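Local coordinates for protein Afp1 (Serratia entomophila, PDB 6RBN) that probably builds the inner tube of the anti-feeding prophage, a contractile injection system, by packing against other copies of itself within the surrounding sheath, at residues V28-A33 against I64-G69; N75-W80 against Q135-M140; F19-G24 against K92-S97; K68-G73 against E131-Q136; W110-A115 against L139-V144. All coordinates share one frame; numbering follows the deposited sequence.

Four of the contacts pair strands or their ends in one curled antiparallel sheet; interaction 2 lays a loop and short helix on a face of it. Strand 63-69 is shared by interactions 1 and 4, which have K68 and G69 in common, and strand 134-140 runs through interactions 2, 4 and 5. The two strands are neighbours, with L66 O 2.8 Å from I137 N in a probable hydrogen bond. Interaction 3 joins interaction 5 in the same way, K92 O lying 2.7 Å from A115 N. Interactions 2 and 3 also meet through side chains, M77 CE being 3.7 Å from L23 CD1. Interactions 4 and 5 lie farthest apart, about 24 Å between centres.

Interaction 1 (V28-A33 against I64-G69); sequences VPFTSA and ITLSKG
The F30 ring is held between two side chains of strand 63-69. L66 covers one face, its CB 4.1 Å from the ring centroid of F30 in a CH-pi contact, while its CD1 lies nearer the rim. K68 passes on the opposite side, where its NZ is too distant from the ring for more than a weak cation-pi attraction. The carbonyl of S67 sits at the ring edge. V21 and L23 also touch F30, so a large flat residue suits this place in the barrel core of the tube protein.

The backbones meet in a classic beta bulge. T31 N and S32 N both point at one acceptor, S67 O: the bond from T31 N is 2.8 Å long and lies in the carbonyl plane, and that from S32 N is weak at 3.3 Å. The psi of -46° at T31 makes the bulge. Beyond it regular antiparallel pairing begins, with a weak bond returning from S67 N to S32 O. S32 and A33 also pair with a strand of a neighbouring subunit, which carries the sheet across the interface.

K68 CG lies between the backbone N and the carbonyl carbon (chi1 67°), and this sends the aliphatic chain along P29 O toward V28, where NZ is 3.4 Å from V28 CG1. A33, small enough for a buried seam, sets its CB 3.7 Å from L66 CD2.

Interaction 2 (N75-W80 against Q135-M140); sequences NAMYEW and QQITLM
N75, M77 and W80, from the short helix 78-81 and the loop leading into it, cover the face of strand 134-140 that carries Q135, I137 and L139. N75 and Q135 come from opposite directions and set their amides nearly coplanar, 18° apart. N75 ND2 gives a hydrogen bond to a lone pair of Q135 OE1 at 3.1 Å. The return bond, Q135 NE2 to N75 OD1, is modelled too short for its length to be trusted. Two amides suit this place because each can donate and accept.

Alternate residues of a beta strand share a face, so the partners turn apolar one step inward, where the loop and short helix pack on the curled antiparallel sheet. M77 SD lies 4.1 Å from I137 CD1, its flexible chain bent to fit. W80 extends with CG anti to its N (chi1 -179°), which brings CH2 to 3.6 Å from L139 CD2; the two side chains cross at about a right angle. The indole NE1 bonds to E90 O.

Interaction 3 (F19-G24 against K92-S97); sequences FIVTLG and KDIMIS
Five backbone hydrogen bonds join F19-G24 to K92-S97. I20 and S97 exchange a pair, the bond from S97 N to I20 O being 3.0 Å long, and T22 and M95 exchange another, with T22 N 2.9 Å from M95 O. G24 N closes the ladder on D93 O at 3.1 Å. Between these pairs come CA-H...O contacts, such as V21 CA to M95 O at 3.3 Å.

The strand axes run antiparallel at 169°, a seam of the curled sheet of gp19-like tube proteins, and the two faces differ. Apolar V21, L23, I94 and I96 fill the inner one. V21 CG2 lies beside I96 CG1 at 3.9 Å, and L23 CG meets I94 CD1 at 3.7 Å. The other face carries I20, T22, M95 and S97; there T22 and M95 pack against a chain of Afp2.

At the strand end K92 crosses L23, with CD 3.7 Å from L23 CD2. G24 suits phi/psi 83°/-102°, where a CB would jam against L23 O and crowd K92 CD.

Interaction 4 (K68-G73 against E131-Q136); sequences KGVFPG and EIAVQQ
V70 N donates to A133 O at 2.7 Å, just where both strands end. One step back, K68 and Q135 form the hydrogen-bonded pair. K68 N reaches Q135 O at 3.1 Å, whereas the reverse bond from Q135 N to K68 O is weak, its N-H...O angle being only 120°.

Between these pairs G69 faces V134 across the non-hydrogen-bonded position, with only 4.1 Å separating G69 CA from V134 CA. Having no side chain, glycine suits so close an approach, and its CA also lies 3.3 Å from A133 O. I132 CG2 packs on G69 CA at 4.2 Å, so that a beta carbon there would be tight against it.

Farther out the contact is apolar. V70 CB meets A133 CB at 3.8 Å. V70 CG2, placed beside its own N by a chi1 of 175°, touches Q135 CG at 3.7 Å; the two side chains cross at about a right angle, so the branched valine rests on the methylene part of the glutamine whose amide pairs with N75. V134 CG1 lies over K68 O at 3.3 Å.

Neighbouring copies take up the ends: V70 and A133 form backbone hydrogen bonds with one subunit, while Y45 of another packs on K68. Antiparallel strands that fray into intersubunit contacts are consistent with the assembled tube of a gp19-like protein.

Interaction 5 (W110-A115 against L139-V144); sequences WNVSNA and LMADRV
R143 lays its side chain over S113. Its CB starts 4.9 Å from S113 CB, but CG, set between the backbone N and the carbonyl carbon (chi1 70°), closes to 3.7 Å from that same S113 CB. CD passes at 4.4 Å from S113 CB, the chain running straight to NE, which is 3.9 Å from it. At the tip a chi4 of -88° turns the guanidinium plane across the chain, and S113 CB sits 3.4 Å above the centre of one face. S113 OG lies over this face too, near NH2, at an angle too poor for a hydrogen bond. Serine is slim enough for a planar cation to rest on it, and H292 of an Afp2 chain also packs on R143.

Beside this pair D142 OD1 accepts N114 N at 3.2 Å, on its syn side and 30° out of the carboxylate plane, and takes a weak bond from R143 N as well. An aspartate here receives backbone N-H groups where the strands part. A weak bond also runs from S113 N to R143 O.

The inner side is apolar: V112 CG1 meets the compact A141 CB at 3.7 Å, and A115 CB lies 4.1 Å from L139 CD1. V112 pairs with V144 before the chain turns at S113 and N114, and beyond the turn A115 lies against A141. Two adjacent strands bending together form a corner of the curled antiparallel sheet in this gp19-like tube protein.

Interaction 1 (V28-A33 against I64-G69)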
# COMPACT_ATOMS: atom_id res chain seq x y z
N VAL A 28 -16.49 48.42 -4.07
CA VAL A 28 -17.32 47.26 -4.36
C VAL A 28 -16.41 46.04 -4.36
O VAL A 28 -15.34 46.06 -4.98
CB VAL A 28 -18.05 47.42 -5.71
CG1 VAL A 28 -18.87 46.19 -6.03
CG2 VAL A 28 -18.93 48.65 -5.69
N PRO A 29 -16.77 44.96 -3.65
CA PRO A 29 -15.91 43.78 -3.62
C PRO A 29 -16.02 42.98 -4.91
O PRO A 29 -17.12 42.60 -5.33
CB PRO A 29 -16.46 42.98 -2.43
CG PRO A 29 -17.22 43.97 -1.62
CD PRO A 29 -17.81 44.91 -2.62
N PHE A 30 -14.88 42.70 -5.53
CA PHE A 30 -14.82 41.91 -6.75
C PHE A 30 -13.92 40.70 -6.56
O PHE A 30 -13.07 40.67 -5.67
CB PHE A 30 -14.33 42.75 -7.93
CG PHE A 30 -15.33 43.74 -8.43
CD1 PHE A 30 -16.33 43.34 -9.29
CD2 PHE A 30 -15.28 45.06 -8.03
CE1 PHE A 30 -17.26 44.25 -9.76
CE2 PHE A 30 -16.21 45.96 -8.50
CZ PHE A 30 -17.19 45.56 -9.35
N THR A 31 -14.12 39.71 -7.42
CA THR A 31 -13.33 38.49 -7.41
C THR A 31 -12.15 38.58 -8.37
O THR A 31 -11.02 38.22 -8.02
CB THR A 31 -14.21 37.30 -7.78
OG1 THR A 31 -15.32 37.25 -6.89
CG2 THR A 31 -13.43 36.00 -7.66
N SER A 32 -12.40 39.06 -9.58
CA SER A 32 -11.38 39.16 -10.61
C SER A 32 -11.35 40.57 -11.16
O SER A 32 -12.31 41.33 -11.04
CB SER A 32 -11.61 38.16 -11.74
OG SER A 32 -11.53 36.83 -11.27
N ALA A 33 -10.22 40.91 -11.78
CA ALA A 33 -10.04 42.20 -12.43
C ALA A 33 -8.93 42.03 -13.46
O ALA A 33 -7.78 41.83 -13.08
CB ALA A 33 -9.69 43.28 -11.42
N ILE A 64 -11.84 46.43 -19.86
CA ILE A 64 -11.59 46.01 -18.49
C ILE A 64 -12.71 45.08 -18.05
O ILE A 64 -13.89 45.39 -18.23
CB ILE A 64 -11.47 47.23 -17.57
CG1 ILE A 64 -10.28 48.06 -18.02
CG2 ILE A 64 -11.33 46.83 -16.12
CD1 ILE A 64 -10.26 49.42 -17.44
N THR A 65 -12.34 43.94 -17.48
CA THR A 65 -13.28 42.92 -17.03
C THR A 65 -13.27 42.84 -15.52
O THR A 65 -12.22 42.57 -14.92
CB THR A 65 -12.94 41.56 -17.64
OG1 THR A 65 -13.11 41.61 -19.06
CG2 THR A 65 -13.80 40.48 -17.04
N LEU A 66 -14.42 43.09 -14.90
CA LEU A 66 -14.62 42.91 -13.47
C LEU A 66 -15.67 41.83 -13.26
O LEU A 66 -16.63 41.75 -14.02
CB LEU A 66 -15.07 44.21 -12.81
CG LEU A 66 -14.13 45.41 -12.81
CD1 LEU A 66 -14.83 46.61 -12.22
CD2 LEU A 66 -12.89 45.10 -12.03
N SER A 67 -15.49 41.01 -12.24
CA SER A 67 -16.47 39.96 -11.96
C SER A 67 -16.64 39.79 -10.46
O SER A 67 -15.65 39.71 -9.73
CB SER A 67 -16.06 38.64 -12.60
OG SER A 67 -14.90 38.11 -11.99
N LYS A 68 -17.89 39.72 -10.02
CA LYS A 68 -18.22 39.51 -8.62
C LYS A 68 -19.42 38.58 -8.53
O LYS A 68 -20.02 38.22 -9.54
CB LYS A 68 -18.51 40.82 -7.89
CG LYS A 68 -19.77 41.51 -8.36
CD LYS A 68 -20.03 42.74 -7.54
CE LYS A 68 -20.44 42.34 -6.14
NZ LYS A 68 -20.83 43.50 -5.31
N GLY A 69 -19.77 38.20 -7.30
CA GLY A 69 -20.86 37.29 -7.08
C GLY A 69 -22.20 37.98 -6.97
O GLY A 69 -22.30 39.20 -6.86

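Interaction 2 (N75-W80 against Q135-M140)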
# COMPACT_ATOMS: atom_id res chain seq x y z
N ASN A 75 -28.65 44.88 -6.88
CA ASN A 75 -27.56 44.65 -7.81
C ASN A 75 -27.03 45.99 -8.30
O ASN A 75 -27.59 46.58 -9.21
CB ASN A 75 -28.05 43.78 -8.97
CG ASN A 75 -26.93 43.02 -9.66
OD1 ASN A 75 -27.19 42.09 -10.42
ND2 ASN A 75 -25.68 43.38 -9.37
N ALA A 76 -25.92 46.44 -7.70
CA ALA A 76 -25.40 47.77 -7.99
C ALA A 76 -24.79 47.86 -9.38
O ALA A 76 -24.77 48.95 -9.96
CB ALA A 76 -24.36 48.16 -6.94
N MET A 77 -24.29 46.76 -9.92
CA MET A 77 -23.82 46.73 -11.29
C MET A 77 -24.95 46.67 -12.30
O MET A 77 -24.71 46.90 -13.49
CB MET A 77 -22.89 45.53 -11.52
CG MET A 77 -21.60 45.56 -10.71
SD MET A 77 -20.55 46.98 -11.03
CE MET A 77 -20.80 47.94 -9.53
N TYR A 78 -26.17 46.36 -11.86
CA TYR A 78 -27.30 46.34 -12.77
C TYR A 78 -27.91 47.73 -12.95
O TYR A 78 -28.26 48.09 -14.08
CB TYR A 78 -28.36 45.36 -12.29
CG TYR A 78 -29.61 45.37 -13.13
CD1 TYR A 78 -29.61 44.84 -14.41
CD2 TYR A 78 -30.80 45.90 -12.63
CE1 TYR A 78 -30.75 44.85 -15.18
CE2 TYR A 78 -31.94 45.91 -13.39
CZ TYR A 78 -31.91 45.38 -14.66
OH TYR A 78 -33.05 45.39 -15.42
N GLU A 79 -28.05 48.51 -11.88
CA GLU A 79 -28.63 49.84 -12.06
C GLU A 79 -27.69 50.82 -12.74
O GLU A 79 -28.13 51.93 -13.07
CB GLU A 79 -29.10 50.46 -10.74
CG GLU A 79 -30.30 49.78 -10.11
CD GLU A 79 -29.92 48.91 -8.94
OE1 GLU A 79 -28.78 49.05 -8.46
OE2 GLU A 79 -30.77 48.11 -8.50
N TRP A 80 -26.43 50.46 -12.94
CA TRP A 80 -25.50 51.30 -13.68
C TRP A 80 -25.45 50.94 -15.16
O TRP A 80 -25.08 51.79 -15.97
CB TRP A 80 -24.12 51.21 -13.02
CG TRP A 80 -23.04 52.02 -13.63
CD1 TRP A 80 -23.13 53.31 -14.05
CD2 TRP A 80 -21.67 51.65 -13.76
NE1 TRP A 80 -21.91 53.74 -14.51
CE2 TRP A 80 -20.99 52.74 -14.33
CE3 TRP A 80 -20.96 50.48 -13.48
CZ2 TRP A 80 -19.64 52.70 -14.62
CZ3 TRP A 80 -19.61 50.44 -13.77
CH2 TRP A 80 -18.97 51.54 -14.34
N GLN A 135 -21.65 37.31 -11.70
CA GLN A 135 -21.80 38.25 -12.79
C GLN A 135 -20.43 38.72 -13.26
O GLN A 135 -19.47 38.76 -12.49
CB GLN A 135 -22.63 39.45 -12.36
CG GLN A 135 -24.08 39.14 -12.17
CD GLN A 135 -24.84 40.31 -11.60
OE1 GLN A 135 -24.25 41.32 -11.24
NE2 GLN A 135 -26.16 40.19 -11.55
N GLN A 136 -20.35 39.08 -14.53
CA GLN A 136 -19.09 39.47 -15.16
C GLN A 136 -19.36 40.68 -16.06
O GLN A 136 -19.99 40.54 -17.11
CB GLN A 136 -18.50 38.29 -15.93
CG GLN A 136 -17.20 38.53 -16.67
CD GLN A 136 -17.41 38.81 -18.14
OE1 GLN A 136 -18.39 38.36 -18.73
NE2 GLN A 136 -16.48 39.52 -18.76
N ILE A 137 -18.88 41.84 -15.63
CA ILE A 137 -19.14 43.11 -16.31
C ILE A 137 -17.88 43.54 -17.06
O ILE A 137 -16.76 43.36 -16.57
CB ILE A 137 -19.62 44.18 -15.30
CG1 ILE A 137 -20.01 45.49 -15.99
CG2 ILE A 137 -18.62 44.43 -14.18
CD1 ILE A 137 -20.80 46.41 -15.11
N THR A 138 -18.06 44.04 -18.28
CA THR A 138 -16.97 44.60 -19.05
C THR A 138 -17.16 46.10 -19.18
O THR A 138 -18.28 46.59 -19.30
CB THR A 138 -16.85 43.99 -20.44
OG1 THR A 138 -18.04 44.27 -21.19
CG2 THR A 138 -16.65 42.50 -20.36
N LEU A 139 -16.04 46.82 -19.15
CA LEU A 139 -16.05 48.27 -19.11
C LEU A 139 -15.23 48.80 -20.27
O LEU A 139 -14.25 48.19 -20.69
CB LEU A 139 -15.47 48.77 -17.79
CG LEU A 139 -16.17 48.33 -16.51
CD1 LEU A 139 -15.35 48.76 -15.32
CD2 LEU A 139 -17.55 48.90 -16.41
N MET A 140 -15.65 49.95 -20.78
CA MET A 140 -14.92 50.68 -21.80
C MET A 140 -14.35 51.94 -21.18
O MET A 140 -15.09 52.74 -20.60
CB MET A 140 -15.82 51.03 -22.98
CG MET A 140 -15.13 51.78 -24.10
SD MET A 140 -13.93 50.81 -25.03
CE MET A 140 -15.04 49.80 -26.00

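Interaction 3 (F19-G24 against K92-S97)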
# COMPACT_ATOMS: atom_id res chain seq x y z
N PHE A 19 -6.71 42.91 -3.41
CA PHE A 19 -6.97 44.11 -4.18
C PHE A 19 -8.31 44.70 -3.77
O PHE A 19 -9.27 43.97 -3.52
CB PHE A 19 -6.93 43.83 -5.70
CG PHE A 19 -7.97 42.86 -6.18
CD1 PHE A 19 -7.73 41.49 -6.15
CD2 PHE A 19 -9.17 43.30 -6.71
CE1 PHE A 19 -8.67 40.61 -6.59
CE2 PHE A 19 -10.11 42.42 -7.16
CZ PHE A 19 -9.86 41.07 -7.10
N ILE A 20 -8.37 46.02 -3.71
CA ILE A 20 -9.62 46.72 -3.49
C ILE A 20 -9.97 47.48 -4.76
O ILE A 20 -9.10 47.92 -5.50
CB ILE A 20 -9.57 47.66 -2.26
CG1 ILE A 20 -8.46 48.70 -2.41
CG2 ILE A 20 -9.37 46.87 -0.99
CD1 ILE A 20 -8.50 49.77 -1.37
N VAL A 21 -11.27 47.59 -5.02
CA VAL A 21 -11.77 48.23 -6.23
C VAL A 21 -12.68 49.36 -5.79
O VAL A 21 -13.80 49.13 -5.32
CB VAL A 21 -12.51 47.25 -7.14
CG1 VAL A 21 -13.09 47.97 -8.34
CG2 VAL A 21 -11.59 46.14 -7.61
N THR A 22 -12.20 50.59 -5.92
CA THR A 22 -13.00 51.78 -5.67
C THR A 22 -13.68 52.16 -6.97
O THR A 22 -13.03 52.63 -7.91
CB THR A 22 -12.15 52.92 -5.13
OG1 THR A 22 -11.51 52.51 -3.92
CG2 THR A 22 -13.01 54.13 -4.85
N LEU A 23 -14.99 51.96 -7.04
CA LEU A 23 -15.76 52.10 -8.27
C LEU A 23 -16.56 53.39 -8.17
O LEU A 23 -17.67 53.42 -7.62
CB LEU A 23 -16.63 50.87 -8.49
CG LEU A 23 -17.36 50.65 -9.81
CD1 LEU A 23 -17.33 49.18 -10.15
CD2 LEU A 23 -18.79 51.12 -9.73
N GLY A 24 -15.99 54.48 -8.68
CA GLY A 24 -16.63 55.77 -8.59
C GLY A 24 -16.35 56.44 -7.26
O GLY A 24 -15.27 56.99 -7.05
N LYS A 92 -17.74 56.49 -14.65
CA LYS A 92 -17.09 56.44 -13.35
C LYS A 92 -15.60 56.19 -13.53
O LYS A 92 -15.16 55.67 -14.56
CB LYS A 92 -17.69 55.34 -12.48
CG LYS A 92 -19.10 55.60 -12.01
CD LYS A 92 -19.60 54.44 -11.19
CE LYS A 92 -20.93 54.76 -10.53
NZ LYS A 92 -22.03 54.93 -11.51
N ASP A 93 -14.83 56.56 -12.52
CA ASP A 93 -13.40 56.30 -12.49
C ASP A 93 -13.09 55.16 -11.53
O ASP A 93 -13.53 55.17 -10.37
CB ASP A 93 -12.63 57.57 -12.11
CG ASP A 93 -13.22 58.29 -10.93
OD1 ASP A 93 -14.32 57.90 -10.48
OD2 ASP A 93 -12.60 59.26 -10.45
N ILE A 94 -12.32 54.18 -12.01
CA ILE A 94 -12.06 52.95 -11.28
C ILE A 94 -10.64 53.00 -10.73
O ILE A 94 -9.72 53.42 -11.43
CB ILE A 94 -12.25 51.72 -12.19
CG1 ILE A 94 -13.55 51.81 -12.98
CG2 ILE A 94 -12.23 50.44 -11.39
CD1 ILE A 94 -14.78 51.86 -12.14
N MET A 95 -10.47 52.57 -9.48
CA MET A 95 -9.14 52.41 -8.90
C MET A 95 -9.02 50.99 -8.38
O MET A 95 -9.82 50.55 -7.56
CB MET A 95 -8.90 53.38 -7.76
CG MET A 95 -7.47 53.37 -7.26
SD MET A 95 -7.29 54.32 -5.76
CE MET A 95 -7.71 55.93 -6.38
N ILE A 96 -8.00 50.27 -8.85
CA ILE A 96 -7.72 48.91 -8.39
C ILE A 96 -6.36 48.95 -7.72
O ILE A 96 -5.34 49.15 -8.38
CB ILE A 96 -7.76 47.89 -9.52
CG1 ILE A 96 -9.15 47.85 -10.14
CG2 ILE A 96 -7.38 46.52 -9.01
CD1 ILE A 96 -9.24 47.04 -11.39
N SER A 97 -6.34 48.74 -6.40
CA SER A 97 -5.15 48.95 -5.58
C SER A 97 -4.68 47.63 -5.01
O SER A 97 -5.44 46.96 -4.30
CB SER A 97 -5.46 49.92 -4.44
OG SER A 97 -5.92 51.16 -4.91

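Interaction 4 (K68-G73 against E131-Q136)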
# COMPACT_ATOMS: atom_id res chain seq x y z
N LYS A 68 -17.89 39.72 -10.02
CA LYS A 68 -18.22 39.51 -8.62
C LYS A 68 -19.42 38.58 -8.53
O LYS A 68 -20.02 38.22 -9.54
CB LYS A 68 -18.51 40.82 -7.89
CG LYS A 68 -19.77 41.51 -8.36
CD LYS A 68 -20.03 42.74 -7.54
CE LYS A 68 -20.44 42.34 -6.14
NZ LYS A 68 -20.83 43.50 -5.31
N GLY A 69 -19.77 38.20 -7.30
CA GLY A 69 -20.86 37.29 -7.08
C GLY A 69 -22.20 37.98 -6.97
O GLY A 69 -22.30 39.20 -6.86
N VAL A 70 -23.26 37.17 -6.99
CA VAL A 70 -24.62 37.67 -6.87
C VAL A 70 -25.05 37.54 -5.41
O VAL A 70 -24.99 36.45 -4.83
CB VAL A 70 -25.58 36.90 -7.79
CG1 VAL A 70 -27.01 37.35 -7.57
CG2 VAL A 70 -25.19 37.12 -9.23
N PHE A 71 -25.49 38.64 -4.82
CA PHE A 71 -25.82 38.77 -3.42
C PHE A 71 -27.31 39.04 -3.26
O PHE A 71 -27.96 39.53 -4.19
CB PHE A 71 -24.98 39.90 -2.81
CG PHE A 71 -23.55 39.54 -2.63
CD1 PHE A 71 -23.12 38.93 -1.47
CD2 PHE A 71 -22.63 39.77 -3.64
CE1 PHE A 71 -21.80 38.59 -1.30
CE2 PHE A 71 -21.31 39.42 -3.48
CZ PHE A 71 -20.89 38.83 -2.31
N PRO A 72 -27.90 38.72 -2.10
CA PRO A 72 -29.36 38.87 -1.94
C PRO A 72 -29.87 40.30 -1.89
O PRO A 72 -31.09 40.50 -1.88
CB PRO A 72 -29.64 38.16 -0.61
CG PRO A 72 -28.52 37.24 -0.43
CD PRO A 72 -27.34 37.94 -0.98
N GLY A 73 -29.01 41.32 -1.85
CA GLY A 73 -29.49 42.68 -1.77
C GLY A 73 -29.91 43.25 -3.11
O GLY A 73 -30.62 42.59 -3.86
N GLU A 131 -21.35 25.96 -7.61
CA GLU A 131 -20.67 27.21 -7.89
C GLU A 131 -21.50 28.38 -7.39
O GLU A 131 -22.69 28.23 -7.09
CB GLU A 131 -20.38 27.41 -9.38
CG GLU A 131 -19.29 26.54 -9.97
CD GLU A 131 -19.07 26.79 -11.45
OE1 GLU A 131 -19.85 27.56 -12.05
OE2 GLU A 131 -18.12 26.22 -12.02
N ILE A 132 -20.87 29.54 -7.32
CA ILE A 132 -21.53 30.79 -6.99
C ILE A 132 -22.00 31.46 -8.28
O ILE A 132 -21.33 31.42 -9.31
CB ILE A 132 -20.58 31.70 -6.17
CG1 ILE A 132 -20.47 31.16 -4.75
CG2 ILE A 132 -21.00 33.16 -6.11
CD1 ILE A 132 -21.80 31.13 -4.07
N ALA A 133 -23.20 32.04 -8.22
CA ALA A 133 -23.70 32.92 -9.27
C ALA A 133 -22.77 34.12 -9.38
O ALA A 133 -22.73 34.97 -8.48
CB ALA A 133 -25.13 33.36 -8.96
N VAL A 134 -22.01 34.20 -10.47
CA VAL A 134 -21.00 35.22 -10.67
C VAL A 134 -21.36 36.04 -11.90
O VAL A 134 -21.36 35.51 -13.02
CB VAL A 134 -19.59 34.62 -10.81
CG1 VAL A 134 -18.59 35.69 -11.20
CG2 VAL A 134 -19.16 33.97 -9.52
N GLN A 135 -21.65 37.31 -11.70
CA GLN A 135 -21.80 38.25 -12.79
C GLN A 135 -20.43 38.72 -13.26
O GLN A 135 -19.47 38.76 -12.49
CB GLN A 135 -22.63 39.45 -12.36
CG GLN A 135 -24.08 39.14 -12.17
CD GLN A 135 -24.84 40.31 -11.60
OE1 GLN A 135 -24.25 41.32 -11.24
NE2 GLN A 135 -26.16 40.19 -11.55
N GLN A 136 -20.35 39.08 -14.53
CA GLN A 136 -19.09 39.47 -15.16
C GLN A 136 -19.36 40.68 -16.06
O GLN A 136 -19.99 40.54 -17.11
CB GLN A 136 -18.50 38.29 -15.93
CG GLN A 136 -17.20 38.53 -16.67
CD GLN A 136 -17.41 38.81 -18.14
OE1 GLN A 136 -18.39 38.36 -18.73
NE2 GLN A 136 -16.48 39.52 -18.76

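Interaction 5 (W110-A115 against L139-V144)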
# COMPACT_ATOMS: atom_id res chain seq x y z
N TRP A 110 -3.82 50.97 -9.78
CA TRP A 110 -4.10 51.21 -11.19
C TRP A 110 -5.32 52.12 -11.30
O TRP A 110 -6.38 51.78 -10.77
CB TRP A 110 -4.35 49.90 -11.93
CG TRP A 110 -3.14 49.12 -12.26
CD1 TRP A 110 -2.51 49.07 -13.47
CD2 TRP A 110 -2.37 48.30 -11.38
NE1 TRP A 110 -1.41 48.25 -13.40
CE2 TRP A 110 -1.30 47.77 -12.12
CE3 TRP A 110 -2.48 47.96 -10.03
CZ2 TRP A 110 -0.35 46.92 -11.57
CZ3 TRP A 110 -1.54 47.12 -9.48
CH2 TRP A 110 -0.49 46.61 -10.25
N ASN A 111 -5.17 53.25 -11.98
CA ASN A 111 -6.24 54.21 -12.13
C ASN A 111 -6.86 54.10 -13.51
O ASN A 111 -6.16 53.91 -14.50
CB ASN A 111 -5.74 55.63 -11.90
CG ASN A 111 -5.22 55.85 -10.51
OD1 ASN A 111 -4.04 56.11 -10.31
ND2 ASN A 111 -6.10 55.72 -9.53
N VAL A 112 -8.19 54.21 -13.56
CA VAL A 112 -8.97 54.12 -14.79
C VAL A 112 -9.83 55.37 -14.87
O VAL A 112 -10.50 55.72 -13.90
CB VAL A 112 -9.83 52.84 -14.79
CG1 VAL A 112 -10.74 52.82 -15.97
CG2 VAL A 112 -8.95 51.61 -14.78
N SER A 113 -9.81 56.04 -16.02
CA SER A 113 -10.28 57.42 -16.06
C SER A 113 -11.80 57.54 -16.22
O SER A 113 -12.48 58.08 -15.34
CB SER A 113 -9.57 58.17 -17.18
OG SER A 113 -10.03 59.51 -17.27
N ASN A 114 -12.35 57.06 -17.34
CA ASN A 114 -13.78 57.20 -17.60
C ASN A 114 -14.32 55.86 -18.06
O ASN A 114 -14.34 55.57 -19.26
CB ASN A 114 -14.07 58.29 -18.63
CG ASN A 114 -13.88 59.68 -18.07
OD1 ASN A 114 -14.26 59.97 -16.94
ND2 ASN A 114 -13.30 60.56 -18.88
N ALA A 115 -14.77 55.05 -17.12
CA ALA A 115 -15.27 53.72 -17.42
C ALA A 115 -16.79 53.72 -17.43
O ALA A 115 -17.43 54.39 -16.61
CB ALA A 115 -14.76 52.70 -16.40
N LEU A 139 -16.04 46.82 -19.15
CA LEU A 139 -16.05 48.27 -19.11
C LEU A 139 -15.23 48.80 -20.27
O LEU A 139 -14.25 48.19 -20.69
CB LEU A 139 -15.47 48.77 -17.79
CG LEU A 139 -16.17 48.33 -16.51
CD1 LEU A 139 -15.35 48.76 -15.32
CD2 LEU A 139 -17.55 48.90 -16.41
N MET A 140 -15.65 49.95 -20.78
CA MET A 140 -14.92 50.68 -21.80
C MET A 140 -14.35 51.94 -21.18
O MET A 140 -15.09 52.74 -20.60
CB MET A 140 -15.82 51.03 -22.98
CG MET A 140 -15.13 51.78 -24.10
SD MET A 140 -13.93 50.81 -25.03
CE MET A 140 -15.04 49.80 -26.00
N ALA A 141 -13.04 52.12 -21.29
CA ALA A 141 -12.38 53.28 -20.71
C ALA A 141 -11.56 54.01 -21.75
O ALA A 141 -11.65 53.69 -22.94
CB ALA A 141 -11.51 52.86 -19.54
N ASP A 142 -10.76 54.98 -21.32
CA ASP A 142 -9.96 55.74 -22.27
C ASP A 142 -8.47 55.76 -21.94
O ASP A 142 -7.65 55.86 -22.86
CB ASP A 142 -10.51 57.16 -22.37
CG ASP A 142 -10.74 57.78 -21.03
OD1 ASP A 142 -10.57 57.06 -20.04
OD2 ASP A 142 -11.09 58.97 -20.97
N ARG A 143 -8.11 55.66 -20.67
CA ARG A 143 -6.71 55.51 -20.32
C ARG A 143 -6.59 54.74 -19.01
O ARG A 143 -7.52 54.67 -18.22
CB ARG A 143 -5.98 56.85 -20.20
CG ARG A 143 -6.40 57.67 -19.02
CD ARG A 143 -5.68 59.00 -18.98
NE ARG A 143 -6.05 59.76 -17.79
CZ ARG A 143 -7.09 60.58 -17.73
NH1 ARG A 143 -7.35 61.24 -16.61
NH2 ARG A 143 -7.86 60.77 -18.79
N VAL A 144 -5.41 54.14 -18.82
CA VAL A 144 -5.04 53.43 -17.61
C VAL A 144 -3.69 53.96 -17.15
O VAL A 144 -2.71 53.89 -17.91
CB VAL A 144 -4.97 51.90 -17.82
CG1 VAL A 144 -4.39 51.22 -16.60
CG2 VAL A 144 -6.34 51.34 -18.11